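Local coordinates for protein dextranase (Pseudarthrobacter oxydans, PDB 6NZS) that hydrolyses internal alpha-1,6-glucosidic linkages of dextran as an endo-acting glycoside hydrolase of family 49, at residues A[38-42]-A[50-54]; A[202-208]-A[252-256]; A[461-467]-A[525-531]; A[544-549]-A[581-587]. All blocks are in the same frame, centred on the assembly; numbering follows the deposited sequence.

Interaction 1 of 4, residues A[38-42]-A[50-54]; sequences DLQVA and AYDAF
Gln40 and Asp52 lie side by side across a beta hairpin of the Ig-like N-terminal domain, in which strand 37-43 runs antiparallel to strand 51-58. NE2 of Gln40 donates to OD1 of Asp52 at 3.0 Å; the carboxylate oxygen lies close to the amide plane, whereas the donor comes in from above the carboxylate plane. With CG beside the backbone N (chi1 -70°) and the chain extended beyond it, Gln40 runs alongside its neighbour, and its OE1 rests near CB of Ala50. A leucine in its place, having no amide, would probably leave OD1 of Asp52 to its water and the carboxylate freer to turn. Leu39, Val41, Tyr51 and Ala53 share the other face: CD2 of Leu39 meets CB of Ala53 at 3.7 Å, the small alanine letting the branched leucine lie close. Leu39, Val41 and Ala53 are buried there, and Val98, Phe90 and Met186 of neighbouring strands pack on Leu39 or Val41, which suits branched aliphatic residues; Tyr51, at the end of the pairing, is partly exposed. Val41 and Tyr51 exchange two backbone bonds, the shorter from Tyr51 N to Val41 O at 2.7 Å. At Leu39 and Ala53 the direct bond, Ala53 N to Leu39 O, lengthens to 3.2 Å, and a water bridges Leu39 N and Ala53 O. In the second shell, Thr3 N donates to OD2 of Asp52, tying the N-terminal residues to the hairpin. OD1 has its own second donor, a water at 2.7 Å that also donates to Leu39 O.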
# COMPACT_ATOMS: atom_id res chain seq x y z
N ASP A 38 -1.53 -0.20 -23.20
CA ASP A 38 -2.66 0.64 -23.57
C ASP A 38 -3.94 -0.04 -23.12
O ASP A 38 -4.05 -1.26 -23.18
CB ASP A 38 -2.72 0.85 -25.09
CG ASP A 38 -1.60 1.74 -25.60
OD1 ASP A 38 -1.35 2.79 -24.98
OD2 ASP A 38 -0.97 1.38 -26.63
N LEU A 39 -4.91 0.76 -22.68
CA LEU A 39 -6.16 0.23 -22.15
C LEU A 39 -7.36 0.93 -22.78
O LEU A 39 -7.37 2.15 -22.93
CB LEU A 39 -6.19 0.39 -20.63
CG LEU A 39 -7.31 -0.31 -19.86
CD1 LEU A 39 -6.80 -0.79 -18.51
CD2 LEU A 39 -8.45 0.64 -19.65
N GLN A 40 -8.38 0.14 -23.15
CA GLN A 40 -9.68 0.66 -23.57
C GLN A 40 -10.77 -0.10 -22.83
O GLN A 40 -10.56 -1.24 -22.41
CB GLN A 40 -9.89 0.51 -25.08
CG GLN A 40 -9.02 1.42 -25.93
CD GLN A 40 -9.22 1.19 -27.41
OE1 GLN A 40 -9.84 0.21 -27.82
NE2 GLN A 40 -8.70 2.10 -28.23
N VAL A 41 -11.92 0.55 -22.65
CA VAL A 41 -13.02 0.00 -21.86
C VAL A 41 -14.32 0.19 -22.63
O VAL A 41 -14.60 1.27 -23.16
CB VAL A 41 -13.16 0.70 -20.49
CG1 VAL A 41 -14.12 -0.08 -19.58
CG2 VAL A 41 -11.83 0.88 -19.81
N ALA A 42 -15.15 -0.85 -22.63
CA ALA A 42 -16.47 -0.80 -23.23
C ALA A 42 -17.48 -1.41 -22.28
O ALA A 42 -17.17 -2.38 -21.58
CB ALA A 42 -16.51 -1.60 -24.53
N ALA A 50 -15.62 0.99 -27.50
CA ALA A 50 -14.54 0.96 -26.53
C ALA A 50 -13.88 2.34 -26.45
O ALA A 50 -13.59 2.95 -27.48
CB ALA A 50 -13.50 -0.10 -26.89
N TYR A 51 -13.66 2.81 -25.23
CA TYR A 51 -13.14 4.14 -24.97
C TYR A 51 -11.76 4.05 -24.34
O TYR A 51 -11.51 3.20 -23.49
CB TYR A 51 -14.07 4.89 -24.02
CG TYR A 51 -15.44 5.13 -24.59
CD1 TYR A 51 -15.70 6.25 -25.36
CD2 TYR A 51 -16.48 4.22 -24.37
CE1 TYR A 51 -16.96 6.48 -25.89
CE2 TYR A 51 -17.75 4.45 -24.90
CZ TYR A 51 -17.97 5.58 -25.65
OH TYR A 51 -19.23 5.80 -26.18
N ASP A 52 -10.86 4.94 -24.77
CA ASP A 52 -9.52 4.98 -24.20
C ASP A 52 -9.56 5.48 -22.76
O ASP A 52 -10.33 6.39 -22.42
CB ASP A 52 -8.66 5.93 -25.01
CG ASP A 52 -8.51 5.48 -26.44
OD1 ASP A 52 -7.78 4.49 -26.67
OD2 ASP A 52 -9.12 6.10 -27.33
N ALA A 53 -8.74 4.86 -21.91
CA ALA A 53 -8.54 5.32 -20.54
C ALA A 53 -7.04 5.48 -20.34
O ALA A 53 -6.27 4.58 -20.68
CB ALA A 53 -9.08 4.30 -19.53
N PHE A 54 -6.63 6.62 -19.80
CA PHE A 54 -5.20 6.89 -19.66
C PHE A 54 -4.55 5.86 -18.75
O PHE A 54 -5.13 5.44 -17.74
CB PHE A 54 -5.00 8.27 -19.05
CG PHE A 54 -3.60 8.79 -19.22
CD1 PHE A 54 -3.17 9.26 -20.45
CD2 PHE A 54 -2.71 8.78 -18.16
CE1 PHE A 54 -1.89 9.73 -20.62
CE2 PHE A 54 -1.41 9.26 -18.32
CZ PHE A 54 -1.00 9.73 -19.55
O HOH W 1 -4.21 3.36 -21.81
O HOH W 2 -5.93 3.44 -24.98

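Interaction 2 of 4, residues A[202-208]-A[252-256]; sequences LVPTEES and KWVYL
Just after helix 196-202 the backbone leaves helical geometry at Val203, passes strand 253-256 with the CA atoms of Val203 and Tyr255 7.2 Å apart, and closes a type I beta turn from Thr205 to Ser208. Pro204 wedges between two aromatic rings of that strand. Its CB sits over the face of the six-membered ring of Trp253, 3.7 Å from the centroid and only 8° off the ring normal, while its CD lies over a face of Tyr255, 3.8 Å from that centroid. Trp253 and Tyr255 alternate with Val254, so both rings come off the same side of the strand, and each holds CG anti to the backbone nitrogen (chi1 -164° and 178°), which turns them to the loop. A compact proline, its CD hydrogens facing Tyr255 slightly polarised by the adjoining nitrogen, suits such a slot. At the far end of Tyr255 both methyls of Val203 approach OH, CG1 at 3.8 Å. The indole NE1 of Trp253 donates to OG1 of Thr279, whose hydroxyl is also bonded to Leu202 O. At the turn, Ser208 OG accepts from Thr205 N at 2.9 Å, and Thr205 OG1 accepts from Glu207 N in an ST turn. Lys252, extended beyond CG, reaches Ser208 O with NZ at 3.1 Å, nearly along the C=O axis. The loop is thus laid against a parallel strand of the beta-solenoid chiefly by CH-pi contacts and dispersion, with the single lysine bond holding the turn at its solvent-accessible end.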
# COMPACT_ATOMS: atom_id res chain seq x y z
N LEU A 202 -19.25 12.79 -1.49
CA LEU A 202 -17.88 12.64 -1.97
C LEU A 202 -17.49 13.60 -3.08
O LEU A 202 -16.30 13.69 -3.41
CB LEU A 202 -17.65 11.20 -2.44
CG LEU A 202 -17.82 10.16 -1.34
CD1 LEU A 202 -17.88 8.75 -1.94
CD2 LEU A 202 -16.70 10.25 -0.33
N VAL A 203 -18.45 14.31 -3.68
CA VAL A 203 -18.16 15.25 -4.76
C VAL A 203 -18.77 16.60 -4.40
O VAL A 203 -20.00 16.72 -4.35
CB VAL A 203 -18.71 14.75 -6.10
CG1 VAL A 203 -18.38 15.76 -7.21
CG2 VAL A 203 -18.14 13.37 -6.45
N PRO A 204 -17.97 17.63 -4.18
CA PRO A 204 -18.54 18.91 -3.75
C PRO A 204 -19.26 19.61 -4.89
O PRO A 204 -18.95 19.44 -6.07
CB PRO A 204 -17.31 19.72 -3.30
CG PRO A 204 -16.15 19.10 -3.96
CD PRO A 204 -16.50 17.68 -4.33
N THR A 205 -20.28 20.37 -4.51
CA THR A 205 -20.93 21.32 -5.40
C THR A 205 -20.86 22.70 -4.75
O THR A 205 -20.42 22.85 -3.61
CB THR A 205 -22.40 20.95 -5.66
OG1 THR A 205 -23.18 21.27 -4.50
CG2 THR A 205 -22.55 19.47 -5.97
N GLU A 206 -21.33 23.70 -5.49
CA GLU A 206 -21.37 25.06 -4.96
C GLU A 206 -22.26 25.16 -3.72
O GLU A 206 -22.14 26.14 -2.97
CB GLU A 206 -21.86 26.04 -6.03
CG GLU A 206 -20.93 26.18 -7.23
CD GLU A 206 -19.72 27.06 -6.93
OE1 GLU A 206 -18.73 26.99 -7.69
OE2 GLU A 206 -19.76 27.81 -5.94
N GLU A 207 -23.14 24.19 -3.49
CA GLU A 207 -23.93 24.16 -2.27
C GLU A 207 -23.15 23.62 -1.08
O GLU A 207 -23.61 23.77 0.06
CB GLU A 207 -25.20 23.34 -2.49
CG GLU A 207 -26.11 23.93 -3.56
CD GLU A 207 -27.54 23.47 -3.42
OE1 GLU A 207 -27.76 22.33 -2.95
OE2 GLU A 207 -28.45 24.24 -3.78
N SER A 208 -22.00 22.99 -1.30
CA SER A 208 -21.20 22.45 -0.21
C SER A 208 -20.45 23.51 0.57
O SER A 208 -20.06 23.27 1.72
CB SER A 208 -20.20 21.42 -0.75
OG SER A 208 -20.81 20.49 -1.63
N LYS A 252 -11.88 22.77 4.47
CA LYS A 252 -12.38 21.52 5.03
C LYS A 252 -12.39 20.38 4.03
O LYS A 252 -12.65 19.24 4.42
CB LYS A 252 -13.81 21.72 5.58
CG LYS A 252 -14.84 22.06 4.50
CD LYS A 252 -16.21 22.43 5.07
CE LYS A 252 -17.23 22.57 3.95
NZ LYS A 252 -18.57 23.00 4.43
N TRP A 253 -12.11 20.66 2.76
CA TRP A 253 -12.28 19.65 1.71
C TRP A 253 -11.31 19.95 0.58
O TRP A 253 -11.27 21.07 0.07
CB TRP A 253 -13.72 19.74 1.19
CG TRP A 253 -14.24 18.57 0.39
CD1 TRP A 253 -13.52 17.61 -0.27
CD2 TRP A 253 -15.62 18.27 0.17
NE1 TRP A 253 -14.37 16.72 -0.88
CE2 TRP A 253 -15.66 17.10 -0.62
CE3 TRP A 253 -16.82 18.86 0.57
CZ2 TRP A 253 -16.87 16.52 -1.02
CZ3 TRP A 253 -18.01 18.29 0.17
CH2 TRP A 253 -18.03 17.13 -0.61
N VAL A 254 -10.52 18.93 0.20
CA VAL A 254 -9.73 18.96 -1.03
C VAL A 254 -10.30 17.89 -1.95
O VAL A 254 -10.44 16.73 -1.54
CB VAL A 254 -8.24 18.73 -0.75
CG1 VAL A 254 -7.49 18.50 -2.05
CG2 VAL A 254 -7.66 19.92 0.02
N TYR A 255 -10.65 18.28 -3.17
CA TYR A 255 -11.27 17.37 -4.13
C TYR A 255 -10.39 17.29 -5.37
O TYR A 255 -10.04 18.31 -5.96
CB TYR A 255 -12.68 17.86 -4.52
CG TYR A 255 -13.32 16.96 -5.55
CD1 TYR A 255 -13.73 15.68 -5.22
CD2 TYR A 255 -13.48 17.38 -6.86
CE1 TYR A 255 -14.29 14.84 -6.16
CE2 TYR A 255 -14.06 16.55 -7.82
CZ TYR A 255 -14.45 15.27 -7.46
OH TYR A 255 -15.00 14.44 -8.41
N LEU A 256 -10.04 16.07 -5.76
CA LEU A 256 -9.26 15.80 -6.97
C LEU A 256 -10.20 15.10 -7.95
O LEU A 256 -10.52 13.93 -7.76
CB LEU A 256 -8.05 14.91 -6.68
CG LEU A 256 -7.12 15.31 -5.53
CD1 LEU A 256 -5.92 14.37 -5.49
CD2 LEU A 256 -6.65 16.74 -5.67

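Interaction 3 of 4, residues A[461-467]-A[525-531]; sequences STTKADP and YTNPAGE
Asn527 O is gripped by two donors that reach it from opposite faces of its carbonyl plane: the hydroxyl of Thr526, OG1, at 2.8 Å, and the backbone N of Gly530. The second bond closes a type I beta turn, Asn527 to Gly530, and the side chain of Asn527 steadies it, OD1 accepting from Glu531 N. Gly530 has a positive phi of 101°, at which a side chain would press on the preceding carbonyl oxygen. Just before the turn, Thr526 makes the backbone bonds to segment 461-467: its N gives a nearly straight one to Thr462 O, and Thr526 O takes Ala465 N at 2.9 Å. Both segments are loops between strands of the right-handed parallel beta-helix of this family, the first leading into strand 469-482, the second following strand 521-524. Tyr525 lies flat beneath the first loop, with CA of Thr462 over its ring face, 4.0 Å from the centroid. Having CG beside its backbone N (chi1 -78°) sends the ring under Thr462, and its OH reaches Ser461 O through a shared water. Ala465 is small enough for its CB to touch Tyr525 CB at 3.7 Å. At the other end of the contact Pro467 crosses Asn527 at about a right angle, CD facing ND2, and its CG comes to 3.4 Å from Glu531 O. The Glu531 chain, extended beyond CG, runs past that proline ring. A second water bridges Asp466 OD1 and Asn527 ND2.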
# COMPACT_ATOMS: atom_id res chain seq x y z
N SER A 461 17.67 -4.69 21.54
CA SER A 461 17.45 -4.81 22.97
C SER A 461 16.23 -5.69 23.24
O SER A 461 15.27 -5.71 22.48
CB SER A 461 17.22 -3.43 23.58
OG SER A 461 16.79 -3.53 24.93
N THR A 462 16.29 -6.43 24.35
CA THR A 462 15.14 -7.20 24.81
C THR A 462 14.50 -6.60 26.05
O THR A 462 13.61 -7.23 26.64
CB THR A 462 15.51 -8.66 25.05
OG1 THR A 462 16.44 -8.75 26.14
CG2 THR A 462 16.13 -9.27 23.80
N THR A 463 14.92 -5.39 26.44
CA THR A 463 14.46 -4.75 27.67
C THR A 463 13.62 -3.50 27.41
O THR A 463 13.51 -2.63 28.28
CB THR A 463 15.65 -4.41 28.58
OG1 THR A 463 16.56 -3.54 27.88
CG2 THR A 463 16.37 -5.68 28.98
N LYS A 464 13.01 -3.41 26.23
CA LYS A 464 12.26 -2.23 25.82
C LYS A 464 10.75 -2.43 25.90
O LYS A 464 10.00 -1.58 25.39
CB LYS A 464 12.66 -1.82 24.40
CG LYS A 464 14.15 -1.59 24.20
CD LYS A 464 14.61 -0.32 24.90
CE LYS A 464 14.38 0.91 24.03
NZ LYS A 464 14.80 2.16 24.73
N ALA A 465 10.28 -3.51 26.50
CA ALA A 465 8.86 -3.80 26.62
C ALA A 465 8.26 -3.11 27.84
O ALA A 465 8.97 -2.60 28.71
CB ALA A 465 8.63 -5.31 26.71
N ASP A 466 6.93 -3.09 27.89
CA ASP A 466 6.18 -2.54 29.02
C ASP A 466 5.06 -3.50 29.39
O ASP A 466 4.01 -3.54 28.71
CB ASP A 466 5.62 -1.16 28.68
CG ASP A 466 5.03 -0.45 29.90
OD1 ASP A 466 4.88 -1.09 30.96
OD2 ASP A 466 4.70 0.75 29.77
N PRO A 467 5.22 -4.27 30.47
CA PRO A 467 4.15 -5.19 30.89
C PRO A 467 2.87 -4.50 31.32
O PRO A 467 1.85 -5.18 31.50
CB PRO A 467 4.78 -5.95 32.07
CG PRO A 467 6.26 -5.74 31.93
CD PRO A 467 6.42 -4.38 31.31
N TYR A 525 9.43 -9.97 25.49
CA TYR A 525 10.47 -9.07 25.95
C TYR A 525 10.16 -8.60 27.37
O TYR A 525 9.09 -8.88 27.92
CB TYR A 525 10.65 -7.90 24.97
CG TYR A 525 11.44 -8.27 23.71
CD1 TYR A 525 11.74 -9.60 23.41
CD2 TYR A 525 11.91 -7.29 22.85
CE1 TYR A 525 12.46 -9.93 22.27
CE2 TYR A 525 12.65 -7.61 21.71
CZ TYR A 525 12.92 -8.93 21.44
OH TYR A 525 13.65 -9.27 20.32
N THR A 526 11.12 -7.90 27.99
CA THR A 526 10.99 -7.42 29.36
C THR A 526 11.10 -5.90 29.41
O THR A 526 11.47 -5.25 28.44
CB THR A 526 12.08 -8.00 30.28
OG1 THR A 526 13.32 -7.33 30.04
CG2 THR A 526 12.26 -9.49 30.05
N ASN A 527 10.79 -5.34 30.58
CA ASN A 527 11.15 -3.96 30.87
C ASN A 527 12.59 -3.93 31.38
O ASN A 527 13.21 -4.99 31.56
CB ASN A 527 10.13 -3.34 31.83
CG ASN A 527 10.07 -4.04 33.18
OD1 ASN A 527 10.95 -4.81 33.55
ND2 ASN A 527 9.00 -3.76 33.93
N PRO A 528 13.17 -2.75 31.61
CA PRO A 528 14.55 -2.72 32.12
C PRO A 528 14.72 -3.43 33.45
O PRO A 528 15.81 -3.95 33.72
CB PRO A 528 14.86 -1.22 32.21
CG PRO A 528 14.00 -0.61 31.17
CD PRO A 528 12.72 -1.40 31.21
N ALA A 529 13.68 -3.48 34.28
CA ALA A 529 13.77 -4.20 35.54
C ALA A 529 13.77 -5.71 35.36
O ALA A 529 14.11 -6.43 36.31
CB ALA A 529 12.63 -3.79 36.48
N GLY A 530 13.42 -6.21 34.17
CA GLY A 530 13.43 -7.63 33.90
C GLY A 530 12.09 -8.32 33.95
O GLY A 530 12.04 -9.54 33.80
N GLU A 531 11.01 -7.58 34.16
CA GLU A 531 9.68 -8.18 34.18
C GLU A 531 9.22 -8.44 32.76
O GLU A 531 9.19 -7.52 31.93
CB GLU A 531 8.70 -7.24 34.89
CG GLU A 531 7.28 -7.80 34.98
CD GLU A 531 6.30 -6.82 35.57
OE1 GLU A 531 6.74 -5.75 36.06
OE2 GLU A 531 5.08 -7.11 35.55
O HOH W 3 15.58 -7.31 20.24
O HOH W 4 15.36 -8.92 28.65
O HOH W 5 7.39 -1.20 32.83

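Interaction 4 of 4, residues A[544-549]-A[581-587]; sequences GLALEN and SWNAWRT
Glu548 lays its aliphatic stem over one face of the Trp585 indole, CB 4.1 Å from the centroid of the six-membered ring and 16° off its normal. The indole gets there because its CG stands between the backbone N and the carbonyl carbon (chi1 79°), which swings the ring over strand 545-552, where CZ3 at its edge meets CB of Ala546 at 3.6 Å. Beyond the stem, the carboxylate lies nearly parallel to the ring, and its OE2 accepts from OG1 of Thr587 on its anti lone pair at 2.5 Å. His501 NE2 is hydrogen-bonded to the other oxygen, OE1. An alanine at this position would probably strip the indole of part of its cover and leave the hydroxyl of Thr587 and His501 without the carboxylate oxygens that each uses. Beneath the side chains, strands 545-548 and 582-585 run parallel, joined by a ladder of alternating backbone bonds such as Leu547 N to Asn583 O at 2.8 Å. This ladder adds strand 582-585 alongside strand 545-552 at this end of the parallel beta-helix. Gly544 suits its place because a CB there would clash with Ser581 O. At the other end, Asn549 OD1 accepts from Thr587 N at 2.9 Å, and its ND2 makes a weak bond to Thr587 OG1. The C-terminal residue is therefore fastened by amide and hydroxyl separately, and Thr587 OG1 and His501 NE2 would probably help to stabilise the negative charge of the buried carboxylate.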
# COMPACT_ATOMS: atom_id res chain seq x y z
N GLY A 544 -4.32 -16.74 23.45
CA GLY A 544 -2.98 -16.48 22.97
C GLY A 544 -2.98 -16.16 21.49
O GLY A 544 -3.83 -15.39 21.02
N LEU A 545 -2.05 -16.74 20.74
CA LEU A 545 -1.97 -16.56 19.30
C LEU A 545 -2.58 -17.79 18.62
O LEU A 545 -2.08 -18.90 18.78
CB LEU A 545 -0.52 -16.39 18.87
CG LEU A 545 -0.26 -16.34 17.35
CD1 LEU A 545 -0.96 -15.15 16.68
CD2 LEU A 545 1.23 -16.27 17.11
N ALA A 546 -3.65 -17.58 17.86
CA ALA A 546 -4.35 -18.65 17.16
C ALA A 546 -4.01 -18.57 15.67
O ALA A 546 -4.27 -17.55 15.03
CB ALA A 546 -5.86 -18.53 17.35
N LEU A 547 -3.44 -19.65 15.13
CA LEU A 547 -3.22 -19.81 13.69
C LEU A 547 -4.19 -20.87 13.20
O LEU A 547 -3.92 -22.07 13.30
CB LEU A 547 -1.77 -20.20 13.40
CG LEU A 547 -0.72 -19.30 14.04
CD1 LEU A 547 0.68 -19.83 13.81
CD2 LEU A 547 -0.83 -17.86 13.57
N GLU A 548 -5.33 -20.43 12.67
CA GLU A 548 -6.38 -21.33 12.20
C GLU A 548 -6.32 -21.39 10.68
O GLU A 548 -6.43 -20.36 10.01
CB GLU A 548 -7.74 -20.81 12.65
CG GLU A 548 -8.89 -21.70 12.22
CD GLU A 548 -10.25 -21.18 12.66
OE1 GLU A 548 -10.31 -20.10 13.28
OE2 GLU A 548 -11.26 -21.86 12.38
N ASN A 549 -6.13 -22.59 10.12
CA ASN A 549 -6.01 -22.75 8.67
C ASN A 549 -4.88 -21.91 8.10
O ASN A 549 -5.02 -21.30 7.04
CB ASN A 549 -7.33 -22.48 7.95
CG ASN A 549 -8.45 -23.33 8.46
OD1 ASN A 549 -8.23 -24.45 8.90
ND2 ASN A 549 -9.67 -22.80 8.40
N SER A 581 0.88 -20.81 24.67
CA SER A 581 0.34 -19.53 24.26
C SER A 581 0.04 -19.46 22.77
O SER A 581 -0.27 -18.38 22.26
CB SER A 581 1.30 -18.40 24.65
OG SER A 581 1.28 -18.20 26.05
N TRP A 582 0.13 -20.58 22.05
CA TRP A 582 -0.23 -20.57 20.63
C TRP A 582 -0.83 -21.90 20.24
O TRP A 582 -0.67 -22.92 20.92
CB TRP A 582 0.95 -20.21 19.71
CG TRP A 582 2.05 -21.23 19.65
CD1 TRP A 582 3.08 -21.36 20.53
CD2 TRP A 582 2.26 -22.24 18.64
NE1 TRP A 582 3.91 -22.39 20.14
CE2 TRP A 582 3.43 -22.95 18.99
CE3 TRP A 582 1.57 -22.61 17.47
CZ2 TRP A 582 3.92 -24.00 18.22
CZ3 TRP A 582 2.06 -23.66 16.71
CH2 TRP A 582 3.22 -24.34 17.09
N ASN A 583 -1.51 -21.90 19.09
CA ASN A 583 -2.03 -23.11 18.50
C ASN A 583 -2.06 -22.93 16.99
O ASN A 583 -2.18 -21.80 16.49
CB ASN A 583 -3.44 -23.44 19.03
CG ASN A 583 -3.85 -24.87 18.75
OD1 ASN A 583 -3.04 -25.71 18.34
ND2 ASN A 583 -5.12 -25.16 18.97
N ALA A 584 -1.92 -24.03 16.27
CA ALA A 584 -2.12 -24.07 14.82
C ALA A 584 -3.00 -25.28 14.55
O ALA A 584 -2.64 -26.40 14.91
CB ALA A 584 -0.79 -24.21 14.07
N TRP A 585 -4.17 -25.06 13.94
CA TRP A 585 -5.09 -26.16 13.74
C TRP A 585 -5.94 -25.93 12.50
O TRP A 585 -6.07 -24.81 12.01
CB TRP A 585 -5.97 -26.40 14.98
CG TRP A 585 -7.13 -25.45 15.15
CD1 TRP A 585 -8.43 -25.69 14.81
CD2 TRP A 585 -7.09 -24.13 15.70
NE1 TRP A 585 -9.21 -24.60 15.12
CE2 TRP A 585 -8.41 -23.63 15.67
CE3 TRP A 585 -6.08 -23.32 16.21
CZ2 TRP A 585 -8.74 -22.35 16.13
CZ3 TRP A 585 -6.41 -22.06 16.68
CH2 TRP A 585 -7.73 -21.59 16.64
N ARG A 586 -6.50 -27.02 12.00
CA ARG A 586 -7.39 -27.02 10.84
C ARG A 586 -8.83 -27.04 11.33
O ARG A 586 -9.18 -27.87 12.18
CB ARG A 586 -7.12 -28.26 10.01
CG ARG A 586 -7.77 -28.28 8.65
CD ARG A 586 -7.56 -29.65 8.01
NE ARG A 586 -8.29 -29.80 6.75
CZ ARG A 586 -7.94 -30.64 5.78
NH1 ARG A 586 -6.88 -31.43 5.92
NH2 ARG A 586 -8.67 -30.72 4.68
N THR A 587 -9.65 -26.14 10.81
CA THR A 587 -11.07 -26.16 11.18
C THR A 587 -11.73 -27.39 10.57
O THR A 587 -12.11 -27.37 9.39
CB THR A 587 -11.84 -24.92 10.70
OG1 THR A 587 -11.01 -23.76 10.75
CG2 THR A 587 -13.06 -24.69 11.58

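How the interactions relate
Interactions 2 and 4 reach the parallel strands of the beta-helix at places about 47 Å apart between centres: interaction 2 lays a loop on an early strand, whereas interaction 4 pairs one late strand with another. Both are partly buried and use aromatic faces, but backbone bonds carry interaction 4 and only one lysine bond crosses interaction 2. Interaction 3, a surface contact, ties two loops toward the same end of the beta-helix as interaction 4, with nearest atoms about 12 Å apart, and relies on backbone bonds, turns and water. Interaction 1 stands apart in the Ig-like domain, an antiparallel hairpin with one largely apolar face and one polar face.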